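PDB 4GL8: oligopeptide ABC transporter OppAIV from Borrelia burgdorferi B31, which probably binds oligopeptides outside the inner membrane and passes them to an ABC transporter for uptake, and carries a peptide of unknown identity in this crystal. Local coordinates for residues P171-H179 with G429-F437; A308-L318 with F388-I399. All blocks are in the same frame, centred on the assembly; numbering follows the deposited sequence.

Contact 1. Residues P171-H179 with G429-F437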
loop_
_atom_site.group_PDB
_atom_site.type_symbol
_atom_site.label_atom_id
_atom_site.label_comp_id
_atom_site.label_asym_id
_atom_site.label_seq_id
_atom_site.Cartn_x
_atom_site.Cartn_y
_atom_site.Cartn_z
ATOM N N PRO A 171 -19.346 -4.000 2.491
ATOM C CA PRO A 171 -19.502 -2.688 3.119
ATOM C C PRO A 171 -18.319 -1.767 2.894
ATOM O O PRO A 171 -18.495 -0.556 2.904
ATOM C CB PRO A 171 -19.640 -3.016 4.622
ATOM C CG PRO A 171 -20.016 -4.469 4.672
ATOM C CD PRO A 171 -19.286 -5.075 3.510
ATOM N N TYR A 172 -17.135 -2.331 2.682
ATOM C CA TYR A 172 -15.949 -1.524 2.375
ATOM C C TYR A 172 -15.712 -1.262 0.876
ATOM O O TYR A 172 -14.709 -0.678 0.495
ATOM C CB TYR A 172 -14.699 -2.189 2.974
ATOM C CG TYR A 172 -14.605 -3.652 2.682
ATOM C CD1 TYR A 172 -15.162 -4.573 3.547
ATOM C CD2 TYR A 172 -13.995 -4.117 1.523
ATOM C CE1 TYR A 172 -15.101 -5.930 3.280
ATOM C CE2 TYR A 172 -13.906 -5.474 1.258
ATOM C CZ TYR A 172 -14.470 -6.372 2.150
ATOM O OH TYR A 172 -14.430 -7.715 1.902
ATOM N N PHE A 173 -16.603 -1.697 0.001
ATOM C CA PHE A 173 -16.421 -1.387 -1.444
ATOM C C PHE A 173 -16.215 0.117 -1.763
ATOM O O PHE A 173 -15.295 0.506 -2.505
ATOM C CB PHE A 173 -17.600 -1.910 -2.248
ATOM C CG PHE A 173 -17.504 -1.619 -3.711
ATOM C CD1 PHE A 173 -16.447 -2.118 -4.456
ATOM C CD2 PHE A 173 -18.458 -0.834 -4.342
ATOM C CE1 PHE A 173 -16.346 -1.852 -5.806
ATOM C CE2 PHE A 173 -18.362 -0.563 -5.695
ATOM C CZ PHE A 173 -17.300 -1.087 -6.426
ATOM N N LEU A 174 -17.058 0.982 -1.234
ATOM C CA LEU A 174 -16.874 2.409 -1.502
ATOM C C LEU A 174 -15.447 2.893 -1.156
ATOM O O LEU A 174 -14.816 3.623 -1.918
ATOM C CB LEU A 174 -17.938 3.262 -0.780
ATOM C CG LEU A 174 -19.404 2.983 -1.143
ATOM C CD1 LEU A 174 -20.403 3.655 -0.204
ATOM C CD2 LEU A 174 -19.672 3.432 -2.577
ATOM N N ASP A 175 -14.923 2.472 -0.018
ATOM C CA ASP A 175 -13.621 2.962 0.413
ATOM C C ASP A 175 -12.513 2.420 -0.517
ATOM O O ASP A 175 -11.498 3.056 -0.755
ATOM C CB ASP A 175 -13.383 2.564 1.867
ATOM C CG ASP A 175 -12.207 3.256 2.444
ATOM O OD1 ASP A 175 -12.240 4.496 2.536
ATOM O OD2 ASP A 175 -11.237 2.567 2.776
ATOM N N MET A 176 -12.802 1.266 -1.087
ATOM C CA MET A 176 -11.973 0.541 -2.030
ATOM C C MET A 176 -11.797 1.295 -3.355
ATOM O O MET A 176 -10.747 1.206 -4.004
ATOM C CB MET A 176 -12.698 -0.793 -2.242
ATOM C CG MET A 176 -11.994 -1.901 -2.929
ATOM S SD MET A 176 -12.923 -3.421 -2.539
ATOM C CE MET A 176 -11.554 -4.509 -2.863
ATOM N N LEU A 177 -12.817 2.047 -3.762
ATOM C CA LEU A 177 -12.774 2.802 -4.998
ATOM C C LEU A 177 -11.722 3.907 -5.043
ATOM O O LEU A 177 -11.423 4.435 -6.138
ATOM C CB LEU A 177 -14.143 3.371 -5.347
ATOM C CG LEU A 177 -15.191 2.375 -5.781
ATOM C CD1 LEU A 177 -16.567 3.063 -5.874
ATOM C CD2 LEU A 177 -14.814 1.725 -7.115
ATOM N N VAL A 178 -11.190 4.277 -3.876
ATOM C CA VAL A 178 -10.187 5.303 -3.758
ATOM C C VAL A 178 -8.818 4.729 -4.115
ATOM O O VAL A 178 -7.944 5.456 -4.511
ATOM C CB VAL A 178 -10.206 5.908 -2.320
ATOM C CG1 VAL A 178 -9.121 6.956 -2.130
ATOM C CG2 VAL A 178 -11.575 6.518 -2.066
ATOM N N HIS A 179 -8.632 3.416 -3.983
ATOM C CA HIS A 179 -7.403 2.757 -4.337
ATOM C C HIS A 179 -7.135 2.854 -5.853
ATOM O O HIS A 179 -8.047 2.760 -6.660
ATOM C CB HIS A 179 -7.486 1.308 -3.914
ATOM C CG HIS A 179 -6.203 0.554 -4.080
ATOM N ND1 HIS A 179 -6.036 -0.435 -5.027
ATOM C CD2 HIS A 179 -5.036 0.627 -3.405
ATOM C CE1 HIS A 179 -4.817 -0.930 -4.939
ATOM N NE2 HIS A 179 -4.192 -0.306 -3.957
ATOM N N GLY A 429 -2.519 -0.770 4.105
ATOM C CA GLY A 429 -3.924 -1.030 3.810
ATOM C C GLY A 429 -4.453 -0.204 2.655
ATOM O O GLY A 429 -4.178 1.000 2.545
ATOM N N ASP A 430 -5.175 -0.871 1.768
ATOM C CA ASP A 430 -5.725 -0.250 0.586
ATOM C C ASP A 430 -7.167 0.163 0.823
ATOM O O ASP A 430 -7.721 0.859 0.002
ATOM C CB ASP A 430 -5.652 -1.232 -0.589
ATOM C CG ASP A 430 -4.202 -1.627 -0.947
ATOM O OD1 ASP A 430 -3.299 -0.746 -0.917
ATOM O OD2 ASP A 430 -3.988 -2.822 -1.269
ATOM N N TYR A 431 -7.775 -0.301 1.913
ATOM C CA TYR A 431 -9.145 0.058 2.263
ATOM C C TYR A 431 -9.393 -0.270 3.721
ATOM O O TYR A 431 -8.625 -1.000 4.316
ATOM C CB TYR A 431 -10.174 -0.636 1.331
ATOM C CG TYR A 431 -10.047 -2.147 1.193
ATOM C CD1 TYR A 431 -9.309 -2.722 0.171
ATOM C CD2 TYR A 431 -10.693 -2.991 2.074
ATOM C CE1 TYR A 431 -9.217 -4.098 0.054
ATOM C CE2 TYR A 431 -10.594 -4.378 1.972
ATOM C CZ TYR A 431 -9.850 -4.924 0.972
ATOM O OH TYR A 431 -9.765 -6.301 0.905
ATOM N N ALA A 432 -10.475 0.264 4.289
ATOM C CA ALA A 432 -10.700 0.259 5.733
ATOM C C ALA A 432 -11.350 -1.051 6.228
ATOM O O ALA A 432 -12.447 -1.048 6.738
ATOM C CB ALA A 432 -11.573 1.452 6.096
ATOM N N ASP A 433 -10.680 -2.177 6.047
ATOM C CA ASP A 433 -11.195 -3.480 6.516
ATOM C C ASP A 433 -10.014 -4.447 6.629
ATOM O O ASP A 433 -9.132 -4.436 5.777
ATOM C CB ASP A 433 -12.267 -4.004 5.557
ATOM C CG ASP A 433 -12.851 -5.343 5.993
ATOM O OD1 ASP A 433 -13.928 -5.333 6.620
ATOM O OD2 ASP A 433 -12.230 -6.409 5.710
ATOM N N PRO A 434 -9.969 -5.266 7.684
ATOM C CA PRO A 434 -8.869 -6.198 7.831
ATOM C C PRO A 434 -8.594 -7.091 6.594
ATOM O O PRO A 434 -7.484 -7.589 6.449
ATOM C CB PRO A 434 -9.308 -7.043 9.019
ATOM C CG PRO A 434 -10.797 -6.929 9.021
ATOM C CD PRO A 434 -10.999 -5.495 8.705
ATOM N N MET A 435 -9.559 -7.275 5.701
ATOM C CA MET A 435 -9.312 -8.104 4.521
ATOM C C MET A 435 -8.154 -7.623 3.629
ATOM O O MET A 435 -7.537 -8.452 2.945
ATOM C CB MET A 435 -10.580 -8.297 3.680
ATOM C CG MET A 435 -10.468 -9.300 2.527
ATOM S SD MET A 435 -10.019 -11.028 2.930
ATOM C CE MET A 435 -11.365 -11.485 3.974
ATOM N N THR A 436 -7.848 -6.322 3.627
ATOM C CA THR A 436 -6.776 -5.829 2.783
ATOM C C THR A 436 -5.465 -6.489 3.217
ATOM O O THR A 436 -4.642 -6.854 2.380
ATOM C CB THR A 436 -6.650 -4.292 2.771
ATOM O OG1 THR A 436 -5.629 -3.928 1.833
ATOM C CG2 THR A 436 -6.269 -3.766 4.111
ATOM N N PHE A 437 -5.309 -6.711 4.514
ATOM C CA PHE A 437 -4.155 -7.470 5.023
ATOM C C PHE A 437 -4.251 -8.986 4.900
ATOM O O PHE A 437 -3.282 -9.658 4.541
ATOM C CB PHE A 437 -3.947 -7.102 6.469
ATOM C CG PHE A 437 -3.455 -5.718 6.642
ATOM C CD1 PHE A 437 -4.345 -4.661 6.795
ATOM C CD2 PHE A 437 -2.088 -5.454 6.583
ATOM C CE1 PHE A 437 -3.872 -3.377 6.895
ATOM C CE2 PHE A 437 -1.617 -4.159 6.723
ATOM C CZ PHE A 437 -2.502 -3.127 6.873
#
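Tyr172 lays the CD2-CE2 side of its ring along the matching side of Tyr431, CD2 to CE2 at 3.4 Å. The planes are only 7° apart, but the centroids stand 5.0 Å from each other: the rings are nearly parallel yet slid past each other, and barely overlap. Contact 1 lies beside the ligand site of this family 5 solute-binding protein: Asp430 OD1 hydrogen-bonds to the backbone of the bound peptide, and His179 packs on one of its side chains. Tyr431 holds CG between the backbone N and the carbonyl carbon (chi1 53°), which places its ring between Tyr172 and Thr436. Met176 SD rides above one face of that ring, 4.7 Å from the centroid and 15° off the normal, a long Met-aromatic contact, and Thr436 CB covers the opposite face, toward the rim. The Tyr172 ring also meets Asp433, whose carboxylate plane is moderately tilted from it, with OD1 3.4 Å from CD1. Asp433 OD2 accepts the capping bond from Met435 N and forms a salt bridge with Arg474 of helix 471-489. Asp175 OD2 accepts a hydrogen bond from Ala432 N at 2.9 Å on the anti side, while OD1 forms a salt bridge with Arg519. The bond is bent, and Ala432 is the centre of an inverse gamma turn. Nearer the peptide, the His179 ring and the Asp430 carboxylate cross with their planes steeply inclined, NE2 and OD1 lying 3.2 Å from each other. Asp430 is also tied to its own segment, its N donating to Thr436 OG1 at 3.1 Å.

Contact 2. Residues A308-L318 with F388-I399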
loop_
_atom_site.group_PDB
_atom_site.type_symbol
_atom_site.label_atom_id
_atom_site.label_comp_id
_atom_site.label_asym_id
_atom_site.label_seq_id
_atom_site.Cartn_x
_atom_site.Cartn_y
_atom_site.Cartn_z
ATOM N N ALA A 308 10.983 -20.110 15.161
ATOM C CA ALA A 308 12.256 -19.700 15.775
ATOM C C ALA A 308 12.668 -18.301 15.370
ATOM O O ALA A 308 13.004 -17.513 16.212
ATOM C CB ALA A 308 13.360 -20.680 15.437
ATOM N N LEU A 309 12.635 -18.002 14.082
ATOM C CA LEU A 309 12.987 -16.665 13.620
ATOM C C LEU A 309 12.027 -15.646 14.218
ATOM O O LEU A 309 12.434 -14.575 14.649
ATOM C CB LEU A 309 12.946 -16.578 12.088
ATOM C CG LEU A 309 13.858 -17.538 11.301
ATOM C CD1 LEU A 309 13.544 -17.465 9.816
ATOM C CD2 LEU A 309 15.341 -17.298 11.562
ATOM N N SER A 310 10.746 -15.972 14.268
ATOM C CA SER A 310 9.742 -15.028 14.757
ATOM C C SER A 310 9.873 -14.781 16.263
ATOM O O SER A 310 9.869 -13.656 16.709
ATOM C CB SER A 310 8.326 -15.503 14.405
ATOM O OG SER A 310 7.359 -14.591 14.902
ATOM N N PHE A 311 10.022 -15.844 17.026
ATOM C CA PHE A 311 10.184 -15.750 18.482
ATOM C C PHE A 311 11.556 -15.214 18.928
ATOM O O PHE A 311 11.679 -14.736 20.049
ATOM C CB PHE A 311 9.975 -17.111 19.140
ATOM C CG PHE A 311 8.554 -17.439 19.416
ATOM C CD1 PHE A 311 7.832 -18.245 18.562
ATOM C CD2 PHE A 311 7.938 -16.979 20.546
ATOM C CE1 PHE A 311 6.512 -18.560 18.818
ATOM C CE2 PHE A 311 6.611 -17.292 20.807
ATOM C CZ PHE A 311 5.904 -18.091 19.943
ATOM N N ALA A 312 12.573 -15.305 18.070
ATOM C CA ALA A 312 13.906 -14.801 18.391
ATOM C C ALA A 312 14.062 -13.273 18.279
ATOM O O ALA A 312 15.132 -12.745 18.618
ATOM C CB ALA A 312 14.930 -15.477 17.506
ATOM N N ILE A 313 13.035 -12.550 17.813
ATOM C CA ILE A 313 13.117 -11.077 17.717
ATOM C C ILE A 313 12.488 -10.364 18.917
ATOM O O ILE A 313 11.313 -10.545 19.206
ATOM C CB ILE A 313 12.351 -10.527 16.510
ATOM C CG1 ILE A 313 12.739 -11.224 15.175
ATOM C CG2 ILE A 313 12.486 -9.013 16.442
ATOM C CD1 ILE A 313 14.157 -11.014 14.756
ATOM N N ASP A 314 13.240 -9.488 19.571
ATOM C CA ASP A 314 12.688 -8.686 20.668
ATOM C C ASP A 314 11.941 -7.465 20.086
ATOM O O ASP A 314 12.557 -6.424 19.841
ATOM C CB ASP A 314 13.829 -8.246 21.596
ATOM C CG ASP A 314 13.350 -7.421 22.779
ATOM O OD1 ASP A 314 12.123 -7.233 22.969
ATOM O OD2 ASP A 314 14.228 -6.957 23.523
ATOM N N ARG A 315 10.625 -7.606 19.891
ATOM C CA ARG A 315 9.791 -6.608 19.218
ATOM C C ARG A 315 9.678 -5.293 19.947
ATOM O O ARG A 315 9.669 -4.249 19.309
ATOM C CB ARG A 315 8.362 -7.149 18.999
ATOM C CG ARG A 315 8.290 -8.184 17.886
ATOM C CD ARG A 315 7.014 -9.010 17.912
ATOM N NE ARG A 315 7.005 -9.972 16.804
ATOM C CZ ARG A 315 7.670 -11.122 16.795
ATOM N NH1 ARG A 315 8.391 -11.496 17.841
ATOM N NH2 ARG A 315 7.598 -11.900 15.734
ATOM N N LYS A 316 9.541 -5.346 21.263
ATOM C CA LYS A 316 9.472 -4.141 22.095
ATOM C C LYS A 316 10.749 -3.304 21.977
ATOM O O LYS A 316 10.690 -2.079 21.844
ATOM C CB LYS A 316 9.223 -4.487 23.564
ATOM N N THR A 317 11.901 -3.958 22.037
ATOM C CA THR A 317 13.174 -3.244 21.911
ATOM C C THR A 317 13.286 -2.602 20.523
ATOM O O THR A 317 13.806 -1.501 20.398
ATOM C CB THR A 317 14.345 -4.203 22.161
ATOM O OG1 THR A 317 14.341 -4.563 23.539
ATOM C CG2 THR A 317 15.679 -3.588 21.810
ATOM N N LEU A 318 12.754 -3.281 19.502
ATOM C CA LEU A 318 12.773 -2.735 18.145
ATOM C C LEU A 318 11.982 -1.432 18.074
ATOM O O LEU A 318 12.463 -0.446 17.514
ATOM C CB LEU A 318 12.245 -3.731 17.120
ATOM C CG LEU A 318 12.063 -3.214 15.676
ATOM C CD1 LEU A 318 13.376 -2.716 15.055
ATOM C CD2 LEU A 318 11.468 -4.291 14.789
ATOM N N PHE A 388 19.333 -4.601 13.179
ATOM C CA PHE A 388 18.796 -5.089 14.464
ATOM C C PHE A 388 18.330 -6.541 14.341
ATOM O O PHE A 388 18.627 -7.356 15.194
ATOM C CB PHE A 388 17.619 -4.236 14.906
ATOM C CG PHE A 388 16.967 -4.686 16.187
ATOM C CD1 PHE A 388 17.485 -4.310 17.416
ATOM C CD2 PHE A 388 15.780 -5.422 16.165
ATOM C CE1 PHE A 388 16.862 -4.684 18.599
ATOM C CE2 PHE A 388 15.155 -5.802 17.342
ATOM C CZ PHE A 388 15.699 -5.435 18.565
ATOM N N ILE A 389 17.601 -6.855 13.272
ATOM C CA ILE A 389 17.100 -8.211 13.063
ATOM C C ILE A 389 18.287 -9.169 12.928
ATOM O O ILE A 389 18.300 -10.232 13.520
ATOM C CB ILE A 389 16.233 -8.336 11.786
ATOM C CG1 ILE A 389 15.086 -7.322 11.756
ATOM C CG2 ILE A 389 15.717 -9.770 11.620
ATOM C CD1 ILE A 389 13.868 -7.726 12.506
ATOM N N GLN A 390 19.293 -8.768 12.152
ATOM C CA GLN A 390 20.472 -9.600 11.942
ATOM C C GLN A 390 21.114 -9.973 13.269
ATOM O O GLN A 390 21.436 -11.143 13.503
ATOM C CB GLN A 390 21.494 -8.856 11.082
ATOM C CG GLN A 390 22.818 -9.579 10.935
ATOM C CD GLN A 390 23.789 -8.839 10.032
ATOM O OE1 GLN A 390 24.094 -7.676 10.256
ATOM N NE2 GLN A 390 24.301 -9.533 9.023
ATOM N N ASN A 391 21.286 -8.945 14.111
ATOM C CA ASN A 391 21.834 -9.068 15.444
ATOM C C ASN A 391 20.980 -9.889 16.408
ATOM O O ASN A 391 21.523 -10.567 17.272
ATOM C CB ASN A 391 22.067 -7.666 16.048
ATOM C CG ASN A 391 22.644 -7.719 17.448
ATOM O OD1 ASN A 391 21.931 -7.863 18.454
ATOM N ND2 ASN A 391 23.938 -7.601 17.523
ATOM N N GLN A 392 19.663 -9.797 16.299
ATOM C CA GLN A 392 18.788 -10.638 17.112
ATOM C C GLN A 392 18.988 -12.117 16.763
ATOM O O GLN A 392 19.183 -12.939 17.645
ATOM C CB GLN A 392 17.311 -10.251 16.941
ATOM C CG GLN A 392 16.951 -8.886 17.515
ATOM C CD GLN A 392 16.969 -8.870 19.028
ATOM O OE1 GLN A 392 16.152 -9.515 19.668
ATOM N NE2 GLN A 392 17.934 -8.168 19.604
ATOM N N TRP A 393 18.932 -12.456 15.478
ATOM C CA TRP A 393 19.224 -13.829 15.044
ATOM C C TRP A 393 20.639 -14.346 15.416
ATOM O O TRP A 393 20.810 -15.508 15.837
ATOM C CB TRP A 393 18.924 -13.971 13.570
ATOM C CG TRP A 393 17.448 -13.825 13.305
ATOM C CD1 TRP A 393 16.431 -14.026 14.195
ATOM C CD2 TRP A 393 16.833 -13.474 12.078
ATOM N NE1 TRP A 393 15.221 -13.830 13.601
ATOM C CE2 TRP A 393 15.430 -13.501 12.291
ATOM C CE3 TRP A 393 17.319 -13.158 10.801
ATOM C CZ2 TRP A 393 14.531 -13.194 11.306
ATOM C CZ3 TRP A 393 16.412 -12.866 9.816
ATOM C CH2 TRP A 393 15.034 -12.890 10.077
ATOM N N LYS A 394 21.640 -13.483 15.325
ATOM C CA LYS A 394 22.971 -13.897 15.726
ATOM C C LYS A 394 23.020 -14.146 17.236
ATOM O O LYS A 394 23.360 -15.242 17.669
ATOM C CB LYS A 394 24.024 -12.873 15.304
ATOM C CG LYS A 394 25.443 -13.218 15.748
ATOM C CD LYS A 394 25.827 -14.653 15.367
ATOM C CE LYS A 394 27.331 -14.909 15.454
ATOM N NZ LYS A 394 27.646 -16.239 14.854
ATOM N N LYS A 395 22.642 -13.150 18.021
ATOM C CA LYS A 395 22.640 -13.265 19.480
ATOM C C LYS A 395 21.736 -14.382 20.031
ATOM O O LYS A 395 22.154 -15.131 20.882
ATOM C CB LYS A 395 22.230 -11.927 20.100
ATOM C CG LYS A 395 22.302 -11.895 21.619
ATOM C CD LYS A 395 22.420 -10.475 22.175
ATOM C CE LYS A 395 21.221 -9.581 21.847
ATOM N NZ LYS A 395 19.991 -9.983 22.563
ATOM N N ASN A 396 20.500 -14.515 19.556
ATOM C CA ASN A 396 19.552 -15.449 20.210
ATOM C C ASN A 396 19.514 -16.837 19.621
ATOM O O ASN A 396 19.108 -17.776 20.295
ATOM C CB ASN A 396 18.142 -14.883 20.190
ATOM C CG ASN A 396 18.037 -13.595 20.967
ATOM O OD1 ASN A 396 18.664 -13.445 21.998
ATOM N ND2 ASN A 396 17.222 -12.666 20.477
ATOM N N LEU A 397 19.921 -16.959 18.361
ATOM C CA LEU A 397 19.855 -18.225 17.654
ATOM C C LEU A 397 21.228 -18.701 17.180
ATOM O O LEU A 397 21.366 -19.857 16.803
ATOM C CB LEU A 397 18.872 -18.083 16.479
ATOM C CG LEU A 397 17.374 -17.912 16.796
ATOM C CD1 LEU A 397 16.552 -17.896 15.521
ATOM C CD2 LEU A 397 16.871 -19.044 17.678
ATOM N N ASN A 398 22.246 -17.825 17.238
ATOM C CA ASN A 398 23.564 -18.103 16.665
ATOM C C ASN A 398 23.497 -18.483 15.190
ATOM O O ASN A 398 24.232 -19.351 14.732
ATOM C CB ASN A 398 24.297 -19.203 17.453
ATOM C CG ASN A 398 25.788 -19.211 17.166
ATOM O OD1 ASN A 398 26.351 -18.178 16.828
ATOM N ND2 ASN A 398 26.426 -20.370 17.271
ATOM N N ILE A 399 22.613 -17.828 14.440
ATOM C CA ILE A 399 22.652 -17.936 12.979
ATOM C C ILE A 399 23.088 -16.621 12.350
ATOM O O ILE A 399 22.827 -15.539 12.924
ATOM C CB ILE A 399 21.304 -18.373 12.400
ATOM C CG1 ILE A 399 20.269 -17.279 12.508
ATOM C CG2 ILE A 399 20.788 -19.614 13.125
ATOM C CD1 ILE A 399 18.892 -17.773 12.178
#
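Asn396 ND2 gives the shortest hydrogen bond between the segments, 2.8 Å to Ala312 O, with the acceptor close to the amide plane. Gln392 OE1 takes Asp314 N at 2.9 Å, the donor standing above the carbonyl plane; the chain reaches it by folding at chi2 (-71°). The third bond, from Trp393 NE1 to Leu309 O at 3.1 Å, is the straightest, 164° at the hydrogen, and the oxygen lies near the indole plane. Three side chains of helix 380-397 thus engage backbone groups of the last turn of helix 303-311 and of the short connection that follows, leading into helix 315-323. Asp314 occupies the N-cap of the second helix, its OD1 accepting a weak bond from Thr317 N, so Gln392 grips the backbone of the capping residue itself. Arg315, on the side turned away from helix 380-397, braces the connection, NH1 and NH2 both directed end-on at Ser310 O. Around these bonds the packing is apolar. The Trp393 indole is sandwiched: Leu309 CD2 sits over one face, 4.0 Å from the centroid of the five-membered ring in a CH-pi contact, and Ile389 CG2 lies over the opposite face. Ile313, with CG1 anti to its carbonyl carbon (chi1 -52°), sends CD1 obliquely to the indole and within 3.7 Å of Ile389 CG2; strand 492-504 adds Leu495 against both isoleucines. At one end of the contact Ala312 CB fits against Leu397 CG at 3.5 Å, with Ala354 of helix 351-361 touching both residues. At the other, the Phe388 ring has Leu318 CA over one face, with Leu318 CB 3.6 Å from CE2, Thr317 CG2 obliquely placed, and Asp314 O at its edge, 3.5 Å from CZ.

Both contacts are largely buried, but they occupy different parts of the fold: contact 1 is centred about 11 Å from the centre of the chain and contact 2 about 26 Å from it. Their centres lie about 33 Å apart and their nearest atoms about 14 Å, so neither touches the other, and they share no helix or strand. Contact 1 joins loop-rich segments beside the bound peptide, and it relies on a slid-apart tyrosine pair and on carboxylates that also answer to arginines or the ligand. Contact 2 joins helices through neutral donors and aliphatic packing, buries more surface (628 against 443 Å²), and is held by three bonds between side chains and backbone.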